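Local coordinates for cobalamin biosynthesis protein CobN (Mycobacterium tuberculosis, PDB 7C6O), which is the large, catalytic subunit of cobaltochelatase, the enzyme that inserts cobalt into the corrin ring during cobalamin biosynthesis, at residues A[83-88]-A[106-111]; A[591-596]-A[612-617]; A[825-830]-A[1061-1066]. One frame throughout, in Å; residues are numbered along the deposited sequence.

Interaction 1: residues A[83-88]-A[106-111]; sequences SIVVIR and GGVPAV
Val85 and Ala110 sit side by side in the parallel pair that closes a beta-alpha-beta crossover: strand 84-89, helix 97-105 and strand 110-114 follow one another, and the last becomes an outer strand of the four-stranded parallel sheet of the N-terminal region. Three backbone bonds zip the pair together. Val85 N gives its hydrogen to Pro109 O at 3.0 Å, Val85 O takes one from Val111 N at 2.7 Å, and Ile87 N reaches Val111 O at 2.8 Å. Val85 thus uses both its N-H and its carbonyl on this neighbour, while Ile84 and Val86 bond to Leu43 of strand 42-46. A CA-H...O contact from Val86 CA to Val111 O, 3.3 Å, supplements the ladder. On the face that carries Val86 and Val111, these two valines lie alongside each other and point the same way, Val86 CG2 against Val111 CB at 4.0 Å. In both valines CG1 is anti to the backbone N (chi1 178° in Val86, -169° in Val111), which leaves CG2 beside that N and brings Val111 CG2 near the CG2 branch of Ile84 as well. Helices 131-143 and 146-161 cover this apolar patch, Ala134 and Ala137 touching Val111, and Leu156 touching Ile84 and Val86. Val85 and Ala110 turn to the other face, the latter with its side chain about 9 Å from a bound sodium ion. Before strand 110-114 begins, the chain turns through Gly107, the first residue after helix 97-105 to leave helical backbone angles, with positive phi, and Val108 then directs its side chain at the start of strand 84-89. There the Val85 and Val108 side chains meet at about a right angle, Val85 CG2 on Val108 CG1 at 3.6 Å, and the same CG1 of Val108 rests 3.4 Å from Ser83 O.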
ATOM      1  N   SER A  83      22.974  30.315  43.105  1.00 17.79           N
ATOM      2  CA  SER A  83      23.129  30.196  44.550  1.00 19.37           C
ATOM      3  C   SER A  83      23.238  28.746  44.994  1.00 19.18           C
ATOM      4  O   SER A  83      23.886  28.457  46.008  1.00 20.61           O
ATOM      5  CB  SER A  83      21.947  30.854  45.270  1.00 25.76           C
ATOM      6  OG  SER A  83      21.807  32.213  44.896  1.00 33.28           O
ATOM      7  N   ILE A  84      22.592  27.841  44.263  1.00 17.38           N
ATOM      8  CA  ILE A  84      22.674  26.402  44.484  1.00 16.40           C
ATOM      9  C   ILE A  84      22.749  25.738  43.119  1.00 16.34           C
ATOM     10  O   ILE A  84      22.120  26.198  42.162  1.00 19.79           O
ATOM     11  CB  ILE A  84      21.459  25.865  45.273  1.00 15.26           C
ATOM     12  CG1 ILE A  84      21.251  26.646  46.570  1.00 14.81           C
ATOM     13  CG2 ILE A  84      21.628  24.383  45.584  1.00 15.33           C
ATOM     14  CD1 ILE A  84      20.000  26.240  47.317  1.00 16.57           C
ATOM     15  N   VAL A  85      23.521  24.658  43.024  1.00 16.85           N
ATOM     16  CA  VAL A  85      23.633  23.885  41.795  1.00 15.86           C
ATOM     17  C   VAL A  85      23.176  22.460  42.071  1.00 14.86           C
ATOM     18  O   VAL A  85      23.515  21.879  43.108  1.00 16.15           O
ATOM     19  CB  VAL A  85      25.071  23.892  41.235  1.00 16.32           C
ATOM     20  CG1 VAL A  85      25.098  23.262  39.845  1.00 15.29           C
ATOM     21  CG2 VAL A  85      25.613  25.306  41.193  1.00 19.82           C
ATOM     22  N   VAL A  86      22.402  21.905  41.141  1.00 15.16           N
ATOM     23  CA  VAL A  86      21.961  20.516  41.186  1.00 15.51           C
ATOM     24  C   VAL A  86      22.402  19.841  39.899  1.00 15.95           C
ATOM     25  O   VAL A  86      22.137  20.353  38.806  1.00 15.29           O
ATOM     26  CB  VAL A  86      20.436  20.405  41.354  1.00 15.20           C
ATOM     27  CG1 VAL A  86      20.008  18.944  41.349  1.00 14.94           C
ATOM     28  CG2 VAL A  86      20.000  21.086  42.629  1.00 16.84           C
ATOM     29  N   ILE A  87      23.067  18.697  40.029  1.00 15.99           N
ATOM     30  CA  ILE A  87      23.545  17.919  38.892  1.00 14.11           C
ATOM     31  C   ILE A  87      22.907  16.537  38.958  1.00 13.46           C
ATOM     32  O   ILE A  87      22.991  15.864  39.990  1.00 14.02           O
ATOM     33  CB  ILE A  87      25.081  17.811  38.887  1.00 14.53           C
ATOM     34  CG1 ILE A  87      25.719  19.203  38.812  1.00 17.06           C
ATOM     35  CG2 ILE A  87      25.552  16.935  37.736  1.00 16.77           C
ATOM     36  CD1 ILE A  87      27.228  19.186  38.938  1.00 17.80           C
ATOM     37  N   ARG A  88      22.272  16.120  37.861  1.00 11.58           N
ATOM     38  CA  ARG A  88      21.677  14.789  37.757  1.00 12.14           C
ATOM     39  C   ARG A  88      22.167  14.131  36.475  1.00 10.71           C
ATOM     40  O   ARG A  88      21.861  14.610  35.378  1.00 14.62           O
ATOM     41  CB  ARG A  88      20.143  14.863  37.768  1.00 10.20           C
ATOM     42  CG  ARG A  88      19.449  13.497  37.755  1.00 10.45           C
ATOM     43  CD  ARG A  88      17.982  13.609  38.178  1.00 10.57           C
ATOM     44  NE  ARG A  88      17.335  12.301  38.269  1.00 12.35           N
ATOM     45  CZ  ARG A  88      16.517  11.806  37.343  1.00 17.38           C
ATOM     46  NH1 ARG A  88      16.236  12.510  36.253  1.00 16.83           N
ATOM     47  NH2 ARG A  88      15.976  10.608  37.510  1.00 19.93           N
ATOM     48  N   GLY A 106      34.172  25.615  42.574  1.00 33.48           N
ATOM     49  CA  GLY A 106      33.665  26.975  42.550  1.00 31.78           C
ATOM     50  C   GLY A 106      33.051  27.471  43.841  1.00 33.53           C
ATOM     51  O   GLY A 106      32.795  28.673  43.964  1.00 34.47           O
ATOM     52  N   GLY A 107      32.799  26.585  44.803  1.00 30.66           N
ATOM     53  CA  GLY A 107      32.300  26.987  46.099  1.00 31.48           C
ATOM     54  C   GLY A 107      30.793  27.092  46.221  1.00 29.05           C
ATOM     55  O   GLY A 107      30.290  27.201  47.347  1.00 30.34           O
ATOM     56  N   VAL A 108      30.058  27.073  45.118  1.00 24.53           N
ATOM     57  CA  VAL A 108      28.595  27.116  45.217  1.00 23.05           C
ATOM     58  C   VAL A 108      28.095  25.785  45.769  1.00 22.45           C
ATOM     59  O   VAL A 108      28.542  24.722  45.301  1.00 23.12           O
ATOM     60  CB  VAL A 108      27.976  27.410  43.849  1.00 24.80           C
ATOM     61  CG1 VAL A 108      26.463  27.513  43.963  1.00 24.40           C
ATOM     62  CG2 VAL A 108      28.561  28.689  43.262  1.00 28.29           C
ATOM     63  N   PRO A 109      27.200  25.782  46.758  1.00 20.50           N
ATOM     64  CA  PRO A 109      26.663  24.514  47.270  1.00 19.23           C
ATOM     65  C   PRO A 109      26.127  23.646  46.141  1.00 15.58           C
ATOM     66  O   PRO A 109      25.321  24.089  45.319  1.00 15.79           O
ATOM     67  CB  PRO A 109      25.549  24.962  48.223  1.00 18.41           C
ATOM     68  CG  PRO A 109      25.976  26.328  48.668  1.00 21.67           C
ATOM     69  CD  PRO A 109      26.648  26.947  47.472  1.00 21.22           C
ATOM     70  N   ALA A 110      26.595  22.402  46.094  1.00 16.19           N
ATOM     71  CA  ALA A 110      26.340  21.507  44.975  1.00 14.50           C
ATOM     72  C   ALA A 110      25.607  20.262  45.451  1.00 12.70           C
ATOM     73  O   ALA A 110      26.042  19.602  46.401  1.00 13.81           O
ATOM     74  CB  ALA A 110      27.648  21.117  44.279  1.00 15.57           C
ATOM     75  N   VAL A 111      24.503  19.946  44.783  1.00 12.21           N
ATOM     76  CA  VAL A 111      23.708  18.754  45.053  1.00 14.97           C
ATOM     77  C   VAL A 111      23.903  17.802  43.881  1.00 12.87           C
ATOM     78  O   VAL A 111      23.534  18.126  42.746  1.00 14.35           O
ATOM     79  CB  VAL A 111      22.222  19.100  45.243  1.00 16.28           C
ATOM     80  CG1 VAL A 111      21.457  17.908  45.794  1.00 17.89           C
ATOM     81  CG2 VAL A 111      22.071  20.316  46.155  1.00 15.84           C
TER

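Interaction 2: residues A[591-596]-A[612-617]; sequences LVNDPG and HLIPPM
Leu591 lies over a face of the His612 ring, its CA 3.7 Å from the ring centroid and 20° off the normal, a CH-pi contact made by backbone carbon. The leucine's CD1 touches the ring at CE1 of His612, 3.6 Å away, and goes on to the neighbourhood of Ile614 and Pro615. Beside this CH-pi contact, Val592 N donates to His612 O at 3.1 Å, in the carbonyl plane but with a bent N-H...O angle of 143°; it is the last rung between parallel strands 586-591 and 608-612. Beyond it, Ile614 CG2 meets Val592 CG1 at 3.9 Å and Asn593 OD1 at 3.3 Å. Asn593 CG stands between its backbone N and carbonyl carbon (chi1 69°), which sets the amide across the isoleucine methyl.

The next layer helps to set the ring: ND1 of His612 gives its hydrogen to Leu613 O at 2.9 Å, nearly in the ring plane, and the ring of His702 meets it almost parallel. On the other segment, the type I turn 591-594 is closed by Asp594 N to Leu591 O, and Asp594, just ahead of helix 595-604, pairs with Arg892. The ND1 bond implies that His612 carries a proton on ND1, whereas Asn593 OD1 is buried against a methyl group without a polar partner.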
ATOM      1  N   LEU A 591      -9.420  -5.858  -1.706  1.00 15.11           N
ATOM      2  CA  LEU A 591      -8.825  -7.152  -2.014  1.00 13.62           C
ATOM      3  C   LEU A 591      -7.591  -7.406  -1.151  1.00 12.10           C
ATOM      4  O   LEU A 591      -6.714  -6.545  -1.032  1.00 13.44           O
ATOM      5  CB  LEU A 591      -8.462  -7.208  -3.497  1.00 13.59           C
ATOM      6  CG  LEU A 591      -7.820  -8.492  -4.015  1.00 16.92           C
ATOM      7  CD1 LEU A 591      -8.724  -9.699  -3.775  1.00 16.69           C
ATOM      8  CD2 LEU A 591      -7.484  -8.348  -5.494  1.00 15.55           C
ATOM      9  N   VAL A 592      -7.521  -8.606  -0.566  1.00 11.11           N
ATOM     10  CA  VAL A 592      -6.503  -8.908   0.440  1.00 12.67           C
ATOM     11  C   VAL A 592      -5.095  -8.897  -0.151  1.00 13.41           C
ATOM     12  O   VAL A 592      -4.129  -8.557   0.546  1.00 12.36           O
ATOM     13  CB  VAL A 592      -6.818 -10.254   1.126  1.00 14.57           C
ATOM     14  CG1 VAL A 592      -6.832 -11.397   0.110  1.00 15.16           C
ATOM     15  CG2 VAL A 592      -5.822 -10.540   2.247  1.00 13.99           C
ATOM     16  N   ASN A 593      -4.936  -9.254  -1.427  1.00 12.78           N
ATOM     17  CA  ASN A 593      -3.606  -9.333  -2.020  1.00 13.00           C
ATOM     18  C   ASN A 593      -3.222  -8.067  -2.781  1.00 11.58           C
ATOM     19  O   ASN A 593      -2.308  -8.105  -3.610  1.00 14.17           O
ATOM     20  CB  ASN A 593      -3.488 -10.559  -2.929  1.00 15.98           C
ATOM     21  CG  ASN A 593      -4.330 -10.448  -4.181  1.00 18.88           C
ATOM     22  OD1 ASN A 593      -5.547 -10.601  -4.135  1.00 19.84           O
ATOM     23  ND2 ASN A 593      -3.682 -10.205  -5.314  1.00 20.09           N
ATOM     24  N   ASP A 594      -3.877  -6.939  -2.496  1.00 11.98           N
ATOM     25  CA  ASP A 594      -3.476  -5.630  -3.014  1.00 13.40           C
ATOM     26  C   ASP A 594      -3.121  -4.715  -1.843  1.00 14.99           C
ATOM     27  O   ASP A 594      -3.798  -3.705  -1.600  1.00 11.17           O
ATOM     28  CB  ASP A 594      -4.575  -5.010  -3.876  1.00 15.57           C
ATOM     29  CG  ASP A 594      -4.703  -5.682  -5.232  1.00 22.02           C
ATOM     30  OD1 ASP A 594      -3.890  -6.581  -5.540  1.00 24.00           O
ATOM     31  OD2 ASP A 594      -5.619  -5.309  -5.993  1.00 24.96           O
ATOM     32  N   PRO A 595      -2.049  -5.032  -1.105  1.00 13.96           N
ATOM     33  CA  PRO A 595      -1.751  -4.259   0.115  1.00 13.38           C
ATOM     34  C   PRO A 595      -1.411  -2.802  -0.140  1.00 14.07           C
ATOM     35  O   PRO A 595      -1.810  -1.937   0.649  1.00 14.27           O
ATOM     36  CB  PRO A 595      -0.561  -5.015   0.719  1.00 13.67           C
ATOM     37  CG  PRO A 595       0.067  -5.716  -0.437  1.00 11.32           C
ATOM     38  CD  PRO A 595      -1.061  -6.100  -1.335  1.00 13.98           C
ATOM     39  N   GLY A 596      -0.677  -2.502  -1.212  1.00 15.46           N
ATOM     40  CA  GLY A 596      -0.249  -1.129  -1.436  1.00 15.78           C
ATOM     41  C   GLY A 596      -1.413  -0.189  -1.681  1.00 14.66           C
ATOM     42  O   GLY A 596      -1.494   0.895  -1.094  1.00 11.29           O
ATOM     43  N   HIS A 612     -11.212  -8.572   1.590  1.00 12.55           N
ATOM     44  CA  HIS A 612     -12.043  -9.640   1.064  1.00 12.67           C
ATOM     45  C   HIS A 612     -11.196 -10.643   0.293  1.00 13.14           C
ATOM     46  O   HIS A 612     -10.070 -10.362  -0.126  1.00 12.05           O
ATOM     47  CB  HIS A 612     -13.189  -9.102   0.179  1.00 11.89           C
ATOM     48  CG  HIS A 612     -12.743  -8.485  -1.114  1.00 12.27           C
ATOM     49  ND1 HIS A 612     -12.304  -9.232  -2.186  1.00 15.12           N
ATOM     50  CD2 HIS A 612     -12.707  -7.193  -1.518  1.00 14.53           C
ATOM     51  CE1 HIS A 612     -11.998  -8.426  -3.188  1.00 13.16           C
ATOM     52  NE2 HIS A 612     -12.234  -7.183  -2.809  1.00 13.16           N
ATOM     53  N   LEU A 613     -11.776 -11.824   0.111  1.00 12.31           N
ATOM     54  CA  LEU A 613     -11.062 -12.956  -0.450  1.00 14.23           C
ATOM     55  C   LEU A 613     -10.700 -12.711  -1.914  1.00 14.24           C
ATOM     56  O   LEU A 613     -11.330 -11.922  -2.623  1.00 12.59           O
ATOM     57  CB  LEU A 613     -11.911 -14.221  -0.317  1.00 12.23           C
ATOM     58  CG  LEU A 613     -11.230 -15.567  -0.566  1.00 15.57           C
ATOM     59  CD1 LEU A 613     -10.076 -15.776   0.403  1.00 16.71           C
ATOM     60  CD2 LEU A 613     -12.240 -16.693  -0.454  1.00 16.40           C
ATOM     61  N   ILE A 614      -9.653 -13.401  -2.355  1.00 13.76           N
ATOM     62  CA  ILE A 614      -9.263 -13.444  -3.762  1.00 12.37           C
ATOM     63  C   ILE A 614     -10.380 -14.111  -4.559  1.00 15.92           C
ATOM     64  O   ILE A 614     -11.205 -14.834  -3.979  1.00 14.23           O
ATOM     65  CB  ILE A 614      -7.931 -14.191  -3.937  1.00 13.50           C
ATOM     66  CG1 ILE A 614      -8.087 -15.655  -3.518  1.00 14.83           C
ATOM     67  CG2 ILE A 614      -6.834 -13.506  -3.127  1.00 12.79           C
ATOM     68  CD1 ILE A 614      -6.936 -16.542  -3.946  1.00 14.15           C
ATOM     69  N   PRO A 615     -10.457 -13.905  -5.870  1.00 14.43           N
ATOM     70  CA  PRO A 615     -11.447 -14.628  -6.677  1.00 15.82           C
ATOM     71  C   PRO A 615     -11.210 -16.126  -6.603  1.00 15.00           C
ATOM     72  O   PRO A 615     -10.105 -16.572  -6.258  1.00 17.61           O
ATOM     73  CB  PRO A 615     -11.209 -14.094  -8.100  1.00 16.20           C
ATOM     74  CG  PRO A 615      -9.839 -13.498  -8.072  1.00 15.81           C
ATOM     75  CD  PRO A 615      -9.661 -12.968  -6.684  1.00 14.39           C
ATOM     76  N   PRO A 616     -12.222 -16.938  -6.903  1.00 14.63           N
ATOM     77  CA  PRO A 616     -11.987 -18.380  -6.998  1.00 16.53           C
ATOM     78  C   PRO A 616     -10.960 -18.670  -8.082  1.00 17.08           C
ATOM     79  O   PRO A 616     -10.942 -18.023  -9.132  1.00 17.44           O
ATOM     80  CB  PRO A 616     -13.369 -18.944  -7.352  1.00 18.14           C
ATOM     81  CG  PRO A 616     -14.085 -17.809  -7.996  1.00 18.08           C
ATOM     82  CD  PRO A 616     -13.597 -16.574  -7.285  1.00 15.53           C
ATOM     83  N   MET A 617     -10.084 -19.636  -7.803  1.00 15.58           N
ATOM     84  CA  MET A 617      -8.983 -20.002  -8.684  1.00 13.93           C
ATOM     85  C   MET A 617      -9.096 -21.466  -9.088  1.00 15.96           C
ATOM     86  O   MET A 617      -9.624 -22.293  -8.340  1.00 18.94           O
ATOM     87  CB  MET A 617      -7.624 -19.770  -8.006  1.00 12.07           C
ATOM     88  CG  MET A 617      -7.425 -18.363  -7.459  1.00 13.16           C
ATOM     89  SD  MET A 617      -7.350 -17.095  -8.740  1.00 15.83           S
ATOM     90  CE  MET A 617      -5.826 -17.538  -9.574  1.00 16.53           C
TER

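Interaction 3: residues A[825-830]-A[1061-1066]; sequences SGSPLR and TDTREH
Ser827 OG is gripped by three groups. It donates to Glu1065 OE2 at 2.6 Å, on the syn side of that oxygen, and accepts from the backbone N of Leu829 at 3.1 Å and from a water at 2.8 Å. The bond from Leu829, two residues on, makes an ST turn, set at the start of the type I beta turn from Ser827 to Arg830. With OG opposite its own backbone N (chi1 167°), the serine reaches out of this turn toward the other loop. Glu1065 comes to meet it by a chain folded at chi2 (84°), and its second oxygen, OE1, accepts from Thr1063 OG1 at 2.7 Å, 30° out of the carboxylate plane. The carboxylate therefore holds one hydroxyl from each segment, and the Thr1063 bond ties down the stretch just ahead of the glutamate. The water bridges the loops a second time, donating to Ser827 OG and accepting from Arg1064 N at 2.9 Å.

The Leu829 and Glu1065 side chains come at each other from opposite directions, CD1 of the leucine 3.8 Å from CD of the glutamate and 4.1 Å from CB of Arg1064; helix 710-722 touches the same leucine through Ala719 and Ile720. Elsewhere in the contact Arg830, extended from CG to NE, passes Asp1062 O obliquely and carries its NH2 to Asp896 and the carbonyl of Asn1100. The Arg1064 guanidinium turns away to Asp1099. The joint thus links the loop after helix 807-815 to the one leaving strand 1056-1061. Two hydroxyl donors share the two oxygens of the buried Glu1065 carboxylate, a setting that would probably stabilise its ionised form.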
ATOM      1  N   SER A 825      -1.532  -8.858   5.097  1.00 13.93           N
ATOM      2  CA  SER A 825      -1.995  -8.771   3.721  1.00 13.85           C
ATOM      3  C   SER A 825      -0.994  -9.458   2.801  1.00 13.89           C
ATOM      4  O   SER A 825       0.167  -9.668   3.158  1.00 11.40           O
ATOM      5  CB  SER A 825      -2.195  -7.313   3.290  1.00 12.86           C
ATOM      6  OG  SER A 825      -1.017  -6.555   3.508  1.00 13.75           O
ATOM      7  N   GLY A 826      -1.456  -9.804   1.609  1.00 13.49           N
ATOM      8  CA  GLY A 826      -0.661 -10.529   0.646  1.00 15.06           C
ATOM      9  C   GLY A 826      -1.495 -11.604  -0.016  1.00 15.64           C
ATOM     10  O   GLY A 826      -2.710 -11.678   0.162  1.00 14.35           O
ATOM     11  N   SER A 827      -0.821 -12.460  -0.788  1.00 13.23           N
ATOM     12  CA  SER A 827      -1.499 -13.481  -1.576  1.00 12.53           C
ATOM     13  C   SER A 827      -1.510 -14.803  -0.829  1.00 14.55           C
ATOM     14  O   SER A 827      -0.433 -15.320  -0.491  1.00 14.13           O
ATOM     15  CB  SER A 827      -0.817 -13.655  -2.926  1.00 13.64           C
ATOM     16  OG  SER A 827      -1.282 -14.830  -3.577  1.00 13.60           O
ATOM     17  N   PRO A 828      -2.678 -15.397  -0.570  1.00 13.30           N
ATOM     18  CA  PRO A 828      -2.708 -16.746   0.011  1.00 17.06           C
ATOM     19  C   PRO A 828      -2.278 -17.833  -0.961  1.00 18.41           C
ATOM     20  O   PRO A 828      -2.229 -19.006  -0.572  1.00 21.36           O
ATOM     21  CB  PRO A 828      -4.178 -16.915   0.420  1.00 17.04           C
ATOM     22  CG  PRO A 828      -4.924 -16.055  -0.552  1.00 14.90           C
ATOM     23  CD  PRO A 828      -4.030 -14.870  -0.832  1.00 14.22           C
ATOM     24  N   LEU A 829      -1.978 -17.481  -2.210  1.00 17.94           N
ATOM     25  CA  LEU A 829      -1.441 -18.412  -3.193  1.00 18.00           C
ATOM     26  C   LEU A 829       0.082 -18.441  -3.201  1.00 16.52           C
ATOM     27  O   LEU A 829       0.670 -19.254  -3.921  1.00 16.39           O
ATOM     28  CB  LEU A 829      -1.950 -18.056  -4.593  1.00 17.79           C
ATOM     29  CG  LEU A 829      -3.465 -17.967  -4.782  1.00 21.19           C
ATOM     30  CD1 LEU A 829      -3.798 -17.560  -6.213  1.00 17.49           C
ATOM     31  CD2 LEU A 829      -4.129 -19.291  -4.430  1.00 21.32           C
ATOM     32  N   ARG A 830       0.733 -17.575  -2.425  1.00 13.25           N
ATOM     33  CA  ARG A 830       2.186 -17.511  -2.358  1.00 15.49           C
ATOM     34  C   ARG A 830       2.708 -18.030  -1.019  1.00 15.95           C
ATOM     35  O   ARG A 830       3.715 -17.541  -0.502  1.00 16.73           O
ATOM     36  CB  ARG A 830       2.664 -16.082  -2.611  1.00 14.33           C
ATOM     37  CG  ARG A 830       4.068 -15.963  -3.199  1.00 18.39           C
ATOM     38  CD  ARG A 830       4.429 -14.498  -3.408  1.00 17.24           C
ATOM     39  NE  ARG A 830       5.651 -14.301  -4.185  1.00 18.05           N
ATOM     40  CZ  ARG A 830       6.830 -13.973  -3.663  1.00 19.07           C
ATOM     41  NH1 ARG A 830       6.959 -13.812  -2.352  1.00 16.29           N
ATOM     42  NH2 ARG A 830       7.883 -13.806  -4.452  1.00 19.12           N
ATOM     43  N   THR A1061       6.157 -10.086 -12.123  1.00 15.70           N
ATOM     44  CA  THR A1061       4.800 -10.529 -11.816  1.00 16.33           C
ATOM     45  C   THR A1061       4.895 -11.416 -10.584  1.00 14.54           C
ATOM     46  O   THR A1061       5.409 -12.537 -10.658  1.00 15.30           O
ATOM     47  CB  THR A1061       4.179 -11.281 -12.991  1.00 19.78           C
ATOM     48  OG1 THR A1061       4.990 -12.419 -13.312  1.00 18.63           O
ATOM     49  CG2 THR A1061       4.087 -10.380 -14.206  1.00 20.55           C
ATOM     50  N   ASP A1062       4.397 -10.921  -9.454  1.00 14.29           N
ATOM     51  CA  ASP A1062       4.578 -11.572  -8.168  0.60 17.40           C
ATOM     52  C   ASP A1062       3.305 -12.177  -7.597  1.00 20.71           C
ATOM     53  O   ASP A1062       3.367 -12.830  -6.549  1.00 23.27           O
ATOM     54  CB  ASP A1062       5.158 -10.570  -7.160  0.60 19.18           C
ATOM     55  CG  ASP A1062       4.529  -9.192  -7.285  0.60 19.72           C
ATOM     56  OD1 ASP A1062       3.377  -9.090  -7.755  0.60 19.87           O
ATOM     57  OD2 ASP A1062       5.198  -8.204  -6.924  0.60 20.69           O
ATOM     58  N   THR A1063       2.155 -11.966  -8.232  1.00 18.53           N
ATOM     59  CA  THR A1063       0.901 -12.498  -7.719  1.00 19.92           C
ATOM     60  C   THR A1063       0.131 -13.152  -8.859  1.00 20.47           C
ATOM     61  O   THR A1063       0.195 -12.702 -10.007  1.00 17.83           O
ATOM     62  CB  THR A1063       0.069 -11.394  -7.021  1.00 22.50           C
ATOM     63  OG1 THR A1063      -0.522 -11.917  -5.822  1.00 23.44           O
ATOM     64  CG2 THR A1063      -1.025 -10.853  -7.926  1.00 23.27           C
ATOM     65  N   ARG A1064      -0.566 -14.244  -8.542  1.00 18.98           N
ATOM     66  CA  ARG A1064      -1.263 -15.038  -9.546  1.00 18.39           C
ATOM     67  C   ARG A1064      -2.730 -14.665  -9.698  1.00 18.44           C
ATOM     68  O   ARG A1064      -3.358 -15.088 -10.674  1.00 21.57           O
ATOM     69  CB  ARG A1064      -1.156 -16.531  -9.209  1.00 22.97           C
ATOM     70  CG  ARG A1064       0.061 -17.209  -9.801  0.66 26.36           C
ATOM     71  CD  ARG A1064      -0.112 -17.447 -11.295  1.00 28.75           C
ATOM     72  NE  ARG A1064       1.162 -17.759 -11.941  0.78 28.71           N
ATOM     73  CZ  ARG A1064       1.762 -16.971 -12.829  0.52 31.68           C
ATOM     74  NH1 ARG A1064       1.198 -15.828 -13.193  1.00 34.73           N
ATOM     75  NH2 ARG A1064       2.922 -17.334 -13.360  0.79 32.18           N
ATOM     76  N   GLU A1065      -3.284 -13.886  -8.767  1.00 15.63           N
ATOM     77  CA  GLU A1065      -4.700 -13.534  -8.817  1.00 19.21           C
ATOM     78  C   GLU A1065      -5.055 -12.703 -10.045  1.00 25.94           C
ATOM     79  O   GLU A1065      -6.216 -12.714 -10.471  1.00 30.39           O
ATOM     80  CB  GLU A1065      -5.091 -12.780  -7.546  1.00 16.92           C
ATOM     81  CG  GLU A1065      -5.078 -13.633  -6.278  1.00 18.24           C
ATOM     82  CD  GLU A1065      -3.699 -13.761  -5.639  1.00 16.26           C
ATOM     83  OE1 GLU A1065      -2.687 -13.395  -6.277  1.00 15.84           O
ATOM     84  OE2 GLU A1065      -3.631 -14.233  -4.487  1.00 14.78           O
ATOM     85  N   HIS A1066      -4.096 -11.980 -10.617  1.00 20.82           N
ATOM     86  CA  HIS A1066      -4.312 -11.226 -11.843  1.00 23.02           C
ATOM     87  C   HIS A1066      -3.067 -11.355 -12.708  1.00 19.17           C
ATOM     88  O   HIS A1066      -2.019 -11.822 -12.254  1.00 19.34           O
ATOM     89  CB  HIS A1066      -4.624  -9.752 -11.555  1.00 28.17           C
ATOM     90  CG  HIS A1066      -3.467  -8.992 -10.986  1.00 27.96           C
ATOM     91  ND1 HIS A1066      -3.333  -8.734  -9.639  1.00 28.09           N
ATOM     92  CD2 HIS A1066      -2.384  -8.438 -11.584  1.00 28.04           C
ATOM     93  CE1 HIS A1066      -2.222  -8.050  -9.432  1.00 28.88           C
ATOM     94  NE2 HIS A1066      -1.625  -7.862 -10.595  1.00 28.51           N
TER
HETATM   95  O   HOH W   1       0.120 -15.283  -5.939  1.00 20.95           O

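How the interactions relate
Interactions 2 and 3 form one continuous patch in the core of the CobN/magnesium chelatase region, their centres 8 Å apart. Val592 O and Gly826 N, 3.1 Å apart, probably form a hydrogen bond between them, and Pro595 CB packs 3.2 Å from Ser825 OG. Asn593 ND2 also lies 3.5 Å from Glu1065 OE1, which brings the carboxylate of interaction 3 next to the turn of interaction 2. Arg892 of helix 887-893 borders both. Interaction 1 is remote, its centre 66 Å from each of the others and its nearest atoms about 42 Å away, in the N-terminal parallel sheet near the sodium ion.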